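Long-range contacts in 3-dehydroquinate dehydratase (PDB 3JS3), which catalyses the cis-dehydration of 3-dehydroquinate to 3-dehydroshikimate through an imine intermediate, the third step of the chorismate pathway to the aromatic amino acids: residues Leu81-Arg86 with Asp115-Glu120; Val140-Ser145 with Gly169-Lys174; Asp47-Arg52 with His77-Leu82. All coordinates share one frame; numbering follows the deposited sequence.

Contact 1: residues Leu81-Arg86 with Asp115-Glu120; sequences LLFTFR and DLIDVE. With DHS (3-amino-4,5-dihydroxy-cyclohex-1-enecarboxylate), chain E.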
# COMPACT_ATOMS: atom_id res chain seq x y z
N LEU A 81 13.31 -11.99 20.11
CA LEU A 81 14.16 -12.61 19.12
C LEU A 81 13.55 -13.89 18.55
O LEU A 81 13.30 -14.86 19.28
CB LEU A 81 15.50 -12.94 19.72
CG LEU A 81 16.56 -13.67 18.91
CD1 LEU A 81 17.05 -12.84 17.72
CD2 LEU A 81 17.70 -14.00 19.86
N LEU A 82 13.34 -13.87 17.23
CA LEU A 82 12.84 -15.02 16.50
C LEU A 82 14.04 -15.82 15.96
O LEU A 82 14.94 -15.24 15.35
CB LEU A 82 12.02 -14.55 15.30
CG LEU A 82 11.54 -15.62 14.29
CD1 LEU A 82 10.75 -16.75 14.99
CD2 LEU A 82 10.67 -14.99 13.16
N PHE A 83 14.04 -17.13 16.14
CA PHE A 83 15.12 -17.99 15.61
C PHE A 83 14.53 -18.77 14.44
O PHE A 83 13.50 -19.44 14.60
CB PHE A 83 15.58 -18.93 16.72
CG PHE A 83 16.67 -19.87 16.31
CD1 PHE A 83 16.41 -21.19 16.06
CD2 PHE A 83 17.97 -19.44 16.24
CE1 PHE A 83 17.41 -22.04 15.72
CE2 PHE A 83 18.96 -20.29 15.90
CZ PHE A 83 18.68 -21.59 15.62
N THR A 84 15.16 -18.68 13.28
CA THR A 84 14.67 -19.35 12.08
C THR A 84 15.78 -20.01 11.25
O THR A 84 16.75 -19.37 10.88
CB THR A 84 14.00 -18.30 11.13
OG1 THR A 84 13.02 -17.54 11.86
CG2 THR A 84 13.32 -18.96 9.87
N PHE A 85 15.66 -21.31 11.02
CA PHE A 85 16.52 -21.96 10.06
C PHE A 85 15.59 -22.15 8.85
O PHE A 85 14.66 -22.96 8.90
CB PHE A 85 17.07 -23.31 10.50
CG PHE A 85 18.01 -23.94 9.48
CD1 PHE A 85 19.38 -23.84 9.62
CD2 PHE A 85 17.49 -24.59 8.35
CE1 PHE A 85 20.24 -24.40 8.69
CE2 PHE A 85 18.35 -25.17 7.39
CZ PHE A 85 19.71 -25.06 7.54
N ARG A 86 15.82 -21.39 7.79
CA ARG A 86 15.00 -21.50 6.58
C ARG A 86 15.59 -22.61 5.71
O ARG A 86 16.74 -22.49 5.30
CB ARG A 86 15.00 -20.15 5.86
CG ARG A 86 14.21 -20.08 4.59
CD ARG A 86 12.74 -20.35 4.77
NE ARG A 86 12.05 -19.44 5.69
CZ ARG A 86 11.47 -19.79 6.83
NH1 ARG A 86 11.45 -21.04 7.24
NH2 ARG A 86 10.86 -18.87 7.57
N ASP A 115 12.67 -16.01 21.92
CA ASP A 115 11.27 -15.74 22.31
C ASP A 115 10.33 -16.40 21.33
O ASP A 115 9.21 -16.76 21.68
CB ASP A 115 11.05 -14.26 22.31
CG ASP A 115 11.93 -13.57 23.30
OD1 ASP A 115 11.69 -13.72 24.52
OD2 ASP A 115 12.86 -12.87 22.87
N LEU A 116 10.77 -16.52 20.09
CA LEU A 116 9.96 -17.19 19.08
C LEU A 116 10.82 -18.13 18.24
O LEU A 116 12.03 -17.94 18.14
CB LEU A 116 9.26 -16.19 18.16
CG LEU A 116 8.55 -14.99 18.77
CD1 LEU A 116 9.48 -13.79 18.83
CD2 LEU A 116 7.33 -14.62 17.94
N ILE A 117 10.19 -19.16 17.67
CA ILE A 117 10.89 -20.06 16.81
C ILE A 117 10.03 -20.36 15.56
O ILE A 117 8.81 -20.43 15.62
CB ILE A 117 11.36 -21.33 17.58
CG1 ILE A 117 12.55 -21.96 16.87
CG2 ILE A 117 10.22 -22.33 17.81
CD1 ILE A 117 13.25 -23.02 17.71
N ASP A 118 10.69 -20.50 14.42
CA ASP A 118 9.99 -20.78 13.17
C ASP A 118 10.14 -22.24 12.84
O ASP A 118 11.24 -22.78 12.91
CB ASP A 118 10.53 -19.89 12.05
CG ASP A 118 9.81 -20.10 10.70
OD1 ASP A 118 9.64 -21.27 10.28
OD2 ASP A 118 9.46 -19.09 10.04
N VAL A 119 9.03 -22.88 12.49
CA VAL A 119 9.03 -24.28 12.10
C VAL A 119 8.26 -24.39 10.80
O VAL A 119 7.17 -23.86 10.69
CB VAL A 119 8.37 -25.16 13.16
CG1 VAL A 119 8.40 -26.61 12.73
CG2 VAL A 119 9.08 -24.99 14.49
N GLU A 120 8.83 -25.07 9.82
CA GLU A 120 8.21 -25.20 8.51
C GLU A 120 7.15 -26.29 8.40
O GLU A 120 7.39 -27.43 8.74
CB GLU A 120 9.30 -25.38 7.46
CG GLU A 120 10.18 -24.16 7.33
CD GLU A 120 11.41 -24.38 6.48
OE1 GLU A 120 11.69 -25.54 6.11
OE2 GLU A 120 12.13 -23.38 6.21
C1 DHS E . 10.16 -13.34 5.08
C3 DHS E . 9.79 -15.15 6.78
C4 DHS E . 11.21 -14.88 7.32
C5 DHS E . 12.14 -14.34 6.24
C6 DHS E . 11.53 -13.10 5.62
C7 DHS E . 9.68 -12.42 4.04
C2 DHS E . 9.38 -14.32 5.58
O2 DHS E . 11.71 -16.12 7.82
O3 DHS E . 13.41 -13.92 6.75
O4 DHS E . 8.86 -12.78 3.16
O5 DHS E . 10.15 -11.26 4.05
O HOH W 1 12.26 -23.29 9.87
O HOH W 2 14.05 -22.86 12.67
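R86 reaches over to two carboxylates of strand 116-120 and to the bound ligand with one guanidinium group. Its NH2 makes a nearly straight salt bridge to D118 OD2 (2.8 Å), lying in the guanidinium plane but arriving from above the plane of the carboxylate. The same NH2 also meets DHS O2 at 2.9 Å. NH1 makes a second salt bridge, to E120 OE2 at 2.6 Å, using the anti lone pair of that oxygen and completing a three-residue network. Bends at chi2 and chi3 (61° and 59°) fold the arginine back so that both nitrogens face the neighbouring strand, while the methyl CG2 of T84 sits over one face of the group, toward its rim. The second shell fixes the acids: D118 OD1 is bonded to S145 OG and E120 OE1 to S87 OG.

Further back the two strands run parallel. L81 O takes the backbone N of both D115 and L116, F83 N binds L116 O (2.9 Å), and D118 N binds F83 O (3.0 Å). L82 CD1 lies against L116 CB at 3.5 Å. On the other side of the sheet F83 and I117 lie side by side against helix 98-110. Where the strands part, water 2 accepts from F85 N and lies 2.8 Å from D118 O. This is a beta-alpha-beta unit of the TIM barrel, and the C-terminal ends of its strands carry part of the 3-dehydroquinate site.

Contact 2: residues Val140-Ser145 with Gly169-Lys174; sequences VKVIIS and GADLPK. With DHS (3-amino-4,5-dihydroxy-cyclohex-1-enecarboxylate), chain E.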
# COMPACT_ATOMS: atom_id res chain seq x y z
N VAL A 140 8.18 -20.46 24.55
CA VAL A 140 8.63 -19.94 23.28
C VAL A 140 7.43 -19.97 22.34
O VAL A 140 6.67 -20.94 22.31
CB VAL A 140 9.80 -20.78 22.72
CG1 VAL A 140 10.29 -20.24 21.37
CG2 VAL A 140 10.94 -20.83 23.70
N LYS A 141 7.24 -18.90 21.59
CA LYS A 141 6.13 -18.80 20.67
C LYS A 141 6.56 -19.39 19.37
O LYS A 141 7.72 -19.25 18.98
CB LYS A 141 5.69 -17.34 20.54
CG LYS A 141 5.21 -16.75 21.90
CD LYS A 141 3.99 -17.52 22.43
CE LYS A 141 3.71 -17.25 23.93
NZ LYS A 141 3.56 -15.82 24.30
N VAL A 142 5.64 -20.05 18.66
CA VAL A 142 6.01 -20.72 17.43
C VAL A 142 5.32 -20.19 16.17
O VAL A 142 4.10 -19.99 16.11
CB VAL A 142 5.72 -22.22 17.55
CG1 VAL A 142 6.13 -22.95 16.28
CG2 VAL A 142 6.45 -22.80 18.78
N ILE A 143 6.14 -19.93 15.17
CA ILE A 143 5.65 -19.58 13.88
C ILE A 143 5.74 -20.87 13.11
O ILE A 143 6.74 -21.55 13.21
CB ILE A 143 6.53 -18.51 13.17
CG1 ILE A 143 6.44 -17.18 13.91
CG2 ILE A 143 6.09 -18.33 11.70
CD1 ILE A 143 7.30 -16.04 13.34
N ILE A 144 4.64 -21.27 12.46
CA ILE A 144 4.66 -22.41 11.54
C ILE A 144 4.59 -21.69 10.19
O ILE A 144 3.67 -20.89 9.94
CB ILE A 144 3.52 -23.42 11.72
CG1 ILE A 144 3.57 -24.04 13.11
CG2 ILE A 144 3.65 -24.52 10.71
CD1 ILE A 144 2.49 -25.06 13.38
N SER A 145 5.55 -21.97 9.33
CA SER A 145 5.66 -21.24 8.10
C SER A 145 5.59 -22.04 6.81
O SER A 145 6.00 -23.20 6.74
CB SER A 145 6.99 -20.48 8.12
OG SER A 145 8.06 -21.41 8.03
N GLY A 169 -1.17 -26.04 16.40
CA GLY A 169 -0.77 -25.29 17.59
C GLY A 169 0.11 -24.07 17.33
O GLY A 169 0.69 -23.52 18.27
N ALA A 170 0.20 -23.62 16.08
CA ALA A 170 1.01 -22.44 15.77
C ALA A 170 0.51 -21.24 16.50
O ALA A 170 -0.66 -20.91 16.43
CB ALA A 170 1.00 -22.15 14.26
N ASP A 171 1.38 -20.56 17.21
CA ASP A 171 0.99 -19.32 17.86
C ASP A 171 0.76 -18.26 16.77
O ASP A 171 -0.06 -17.37 16.95
CB ASP A 171 2.08 -18.86 18.81
CG ASP A 171 2.28 -19.81 19.94
OD1 ASP A 171 1.44 -19.79 20.86
OD2 ASP A 171 3.29 -20.55 19.93
N LEU A 172 1.47 -18.40 15.65
CA LEU A 172 1.39 -17.48 14.51
C LEU A 172 1.56 -18.19 13.15
O LEU A 172 2.70 -18.47 12.72
CB LEU A 172 2.48 -16.42 14.63
CG LEU A 172 2.42 -15.39 15.77
CD1 LEU A 172 3.76 -14.74 15.93
CD2 LEU A 172 1.32 -14.36 15.54
N PRO A 173 0.45 -18.51 12.47
CA PRO A 173 0.62 -19.09 11.15
C PRO A 173 1.27 -18.06 10.22
O PRO A 173 0.96 -16.87 10.30
CB PRO A 173 -0.81 -19.39 10.69
CG PRO A 173 -1.67 -19.28 11.88
CD PRO A 173 -0.95 -18.48 12.91
N LYS A 174 2.15 -18.51 9.34
CA LYS A 174 2.80 -17.61 8.41
C LYS A 174 2.83 -18.22 7.02
O LYS A 174 3.26 -19.37 6.86
CB LYS A 174 4.25 -17.41 8.83
CG LYS A 174 5.03 -16.60 7.83
CD LYS A 174 6.49 -16.49 8.20
CE LYS A 174 7.25 -15.79 7.11
NZ LYS A 174 8.73 -15.81 7.26
C1 DHS E . 10.16 -13.34 5.08
C3 DHS E . 9.79 -15.15 6.78
C4 DHS E . 11.21 -14.88 7.32
C5 DHS E . 12.14 -14.34 6.24
C6 DHS E . 11.53 -13.10 5.62
C7 DHS E . 9.68 -12.42 4.04
C2 DHS E . 9.38 -14.32 5.58
O2 DHS E . 11.71 -16.12 7.82
O3 DHS E . 13.41 -13.92 6.75
O4 DHS E . 8.86 -12.78 3.16
O5 DHS E . 10.15 -11.26 4.05
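K174 is extended throughout, every side-chain torsion near 180° (chi1 174°), and this straight chain carries NZ from strand 172-177 into the mouth of the TIM barrel. Beside it, the CG2 of I143 stands anti to its own backbone N, where it presses on K174 CB at 3.5 Å, and S145 CB lies near the lysine's CD. The two strands are parallel neighbours joined through helix 155-167 in a beta-alpha-beta unit.

The ladder between them is uneven. K174 N gives a sound bond to I144 O (2.9 Å), but I144 N to L172 O is long and weak. V142 O receives L172 N, and a weak second hydrogen bond from D171 N. At the start of the ladder a side chain takes over from the backbone: D171 OD2 accepts V142 N at 2.7 Å, on its anti side and somewhat out of the carboxylate plane, and H136 NE2 binds the same oxygen. On the opposite face of the sheet from K174, I144 packs tightly on A170, whose CB is 3.4 Å from I144 CD1.

K174 is the Schiff-base residue, and the adduct is captured here: its NZ is covalently joined to C3 of DHS at 1.3 Å.

Contact 3: residues Asp47-Arg52 with His77-Leu82; sequences DIIEWR and HDIPLL. With DHS (3-amino-4,5-dihydroxy-cyclohex-1-enecarboxylate), chain E.
E50 OE2 is gripped twice, by the O2 hydroxyl of DHS, which donates to it at 2.6 Å, and by T84 OG1 from the next strand. Its partner OE1 accepts the ligand's O3 hydroxyl, also at 2.6 Å, so one carboxylate holds two neighbouring hydroxyls of the ring. The glutamate is drawn out straight to get there, with CG anti to the backbone N (chi1 175°) and chi2 extended as well. It stands on a parallel strand pair of the TIM barrel, its side chain directed to the ligand, within the beta-alpha-beta unit that runs from strand 48-52 through helix 62-76 to strand 81-84.

R52 approaches the ligand too: NH1 donates to DHS O3 at 3.1 Å, with that oxygen at the edge of the guanidinium and near its plane. D54 makes a salt bridge to NH2, and S236 O shares NH1, so the arginine is held on several sides. R52 makes no contact with the 77-82 segment; E50 leans on that segment, lying side by side with L82, whose CD2 is 3.8 Å from E50 OE2.

Three backbone bonds zip the pair together: I49 N to P80 O, L82 N to I49 O, and W51 N to L82 O at 2.7 Å. The ring of P80 comes in just before the strand and turns CD onto D47 O, while its CB is crossed at about a right angle by the I48 side chain. On the face turned to helix 62-76, I49 fits between I79 and L81. L81 CD1 reaches I49 CG2 at 4.0 Å and also lies 4.2 Å from W51 CB.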
# COMPACT_ATOMS: atom_id res chain seq x y z
N ASP A 47 10.51 -3.81 16.15
CA ASP A 47 9.84 -4.57 17.19
C ASP A 47 10.48 -5.92 17.55
O ASP A 47 10.62 -6.26 18.73
CB ASP A 47 8.42 -4.77 16.76
CG ASP A 47 7.68 -3.45 16.60
OD1 ASP A 47 7.57 -2.73 17.60
OD2 ASP A 47 7.17 -3.17 15.49
N ILE A 48 10.88 -6.68 16.54
CA ILE A 48 11.43 -8.01 16.75
C ILE A 48 12.63 -8.18 15.84
O ILE A 48 12.70 -7.58 14.79
CB ILE A 48 10.37 -9.08 16.34
CG1 ILE A 48 9.04 -8.85 17.06
CG2 ILE A 48 10.86 -10.51 16.61
CD1 ILE A 48 7.88 -9.76 16.53
N ILE A 49 13.57 -9.02 16.24
CA ILE A 49 14.73 -9.33 15.40
C ILE A 49 14.65 -10.81 15.09
O ILE A 49 14.32 -11.61 15.98
CB ILE A 49 16.07 -9.05 16.11
CG1 ILE A 49 16.31 -7.55 16.23
CG2 ILE A 49 17.25 -9.66 15.36
CD1 ILE A 49 17.54 -7.19 17.09
N GLU A 50 14.87 -11.18 13.83
CA GLU A 50 14.89 -12.58 13.40
C GLU A 50 16.31 -12.99 13.08
O GLU A 50 16.99 -12.33 12.28
CB GLU A 50 14.07 -12.80 12.12
CG GLU A 50 14.17 -14.26 11.56
CD GLU A 50 13.38 -14.50 10.23
OE1 GLU A 50 13.44 -13.68 9.31
OE2 GLU A 50 12.76 -15.56 10.08
N TRP A 51 16.79 -14.05 13.71
CA TRP A 51 18.10 -14.55 13.34
C TRP A 51 17.92 -15.66 12.30
O TRP A 51 17.43 -16.76 12.60
CB TRP A 51 18.92 -14.97 14.56
CG TRP A 51 20.27 -15.50 14.19
CD1 TRP A 51 21.01 -15.16 13.12
CD2 TRP A 51 21.08 -16.42 14.95
NE1 TRP A 51 22.19 -15.84 13.11
CE2 TRP A 51 22.27 -16.61 14.23
CE3 TRP A 51 20.90 -17.10 16.15
CZ2 TRP A 51 23.28 -17.46 14.67
CZ3 TRP A 51 21.91 -17.96 16.60
CH2 TRP A 51 23.08 -18.13 15.85
N ARG A 52 18.25 -15.32 11.06
CA ARG A 52 18.20 -16.28 9.97
C ARG A 52 19.48 -17.10 10.02
O ARG A 52 20.41 -16.90 9.25
CB ARG A 52 18.01 -15.57 8.63
CG ARG A 52 16.58 -15.20 8.32
CD ARG A 52 15.77 -16.44 8.03
NE ARG A 52 16.39 -17.16 6.92
CZ ARG A 52 16.19 -16.85 5.63
NH1 ARG A 52 15.40 -15.84 5.27
NH2 ARG A 52 16.79 -17.55 4.69
N HIS A 77 19.64 -7.66 24.50
CA HIS A 77 19.00 -7.91 25.80
C HIS A 77 17.50 -8.14 25.81
O HIS A 77 17.08 -9.29 25.92
CB HIS A 77 19.42 -6.89 26.88
CG HIS A 77 19.29 -7.43 28.29
ND1 HIS A 77 18.10 -7.90 28.81
CD2 HIS A 77 20.21 -7.54 29.28
CE1 HIS A 77 18.29 -8.29 30.06
NE2 HIS A 77 19.56 -8.09 30.37
N ASP A 78 16.67 -7.11 25.76
CA ASP A 78 15.21 -7.34 25.80
C ASP A 78 14.44 -7.00 24.52
O ASP A 78 13.35 -6.45 24.57
CB ASP A 78 14.55 -6.70 27.05
CG ASP A 78 14.74 -7.54 28.34
OD1 ASP A 78 14.96 -6.94 29.42
OD2 ASP A 78 14.68 -8.79 28.30
N ILE A 79 15.01 -7.33 23.37
CA ILE A 79 14.32 -7.18 22.10
C ILE A 79 13.88 -8.61 21.72
O ILE A 79 14.70 -9.55 21.75
CB ILE A 79 15.21 -6.52 21.06
CG1 ILE A 79 15.40 -5.03 21.44
CG2 ILE A 79 14.61 -6.63 19.70
CD1 ILE A 79 16.39 -4.29 20.58
N PRO A 80 12.58 -8.80 21.43
CA PRO A 80 12.10 -10.13 21.08
C PRO A 80 12.96 -10.73 20.00
O PRO A 80 13.31 -10.03 19.07
CB PRO A 80 10.69 -9.86 20.58
CG PRO A 80 10.25 -8.71 21.36
CD PRO A 80 11.47 -7.85 21.59
N LEU A 81 13.31 -11.99 20.11
CA LEU A 81 14.16 -12.61 19.12
C LEU A 81 13.55 -13.89 18.55
O LEU A 81 13.30 -14.86 19.28
CB LEU A 81 15.50 -12.94 19.72
CG LEU A 81 16.56 -13.67 18.91
CD1 LEU A 81 17.05 -12.84 17.72
CD2 LEU A 81 17.70 -14.00 19.86
N LEU A 82 13.34 -13.87 17.23
CA LEU A 82 12.84 -15.02 16.50
C LEU A 82 14.04 -15.82 15.96
O LEU A 82 14.94 -15.24 15.35
CB LEU A 82 12.02 -14.55 15.30
CG LEU A 82 11.54 -15.62 14.29
CD1 LEU A 82 10.75 -16.75 14.99
CD2 LEU A 82 10.67 -14.99 13.16
C1 DHS E . 10.16 -13.34 5.08
C3 DHS E . 9.79 -15.15 6.78
C4 DHS E . 11.21 -14.88 7.32
C5 DHS E . 12.14 -14.34 6.24
C6 DHS E . 11.53 -13.10 5.62
C7 DHS E . 9.68 -12.42 4.04
C2 DHS E . 9.38 -14.32 5.58
O2 DHS E . 11.71 -16.12 7.82
O3 DHS E . 13.41 -13.92 6.75
O4 DHS E . 8.86 -12.78 3.16
O5 DHS E . 10.15 -11.26 4.05

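Overall arrangement
From the N terminus, contact 3 comes first: the chain leaves strand 48-52, passes through helix 62-76 and comes back alongside that strand at 81-82, closing a loop. Contact 1 starts where contact 3 ends, sharing L81 and L82, and closes the next loop through helix 98-110. Contact 2 follows in series, from strand 141-148 through helix 155-167. None nests in or crosses another; they are units of one barrel wall, contacts 1 and 2 separated by helix 125-137. Strand 81-84 joins contacts 3 and 1, and strands 116-120 and 141-148 join contacts 1 and 2, with a probable hydrogen bond from V119 N to I143 O (2.7 Å). All three reach DHS at the barrel's C-terminal mouth.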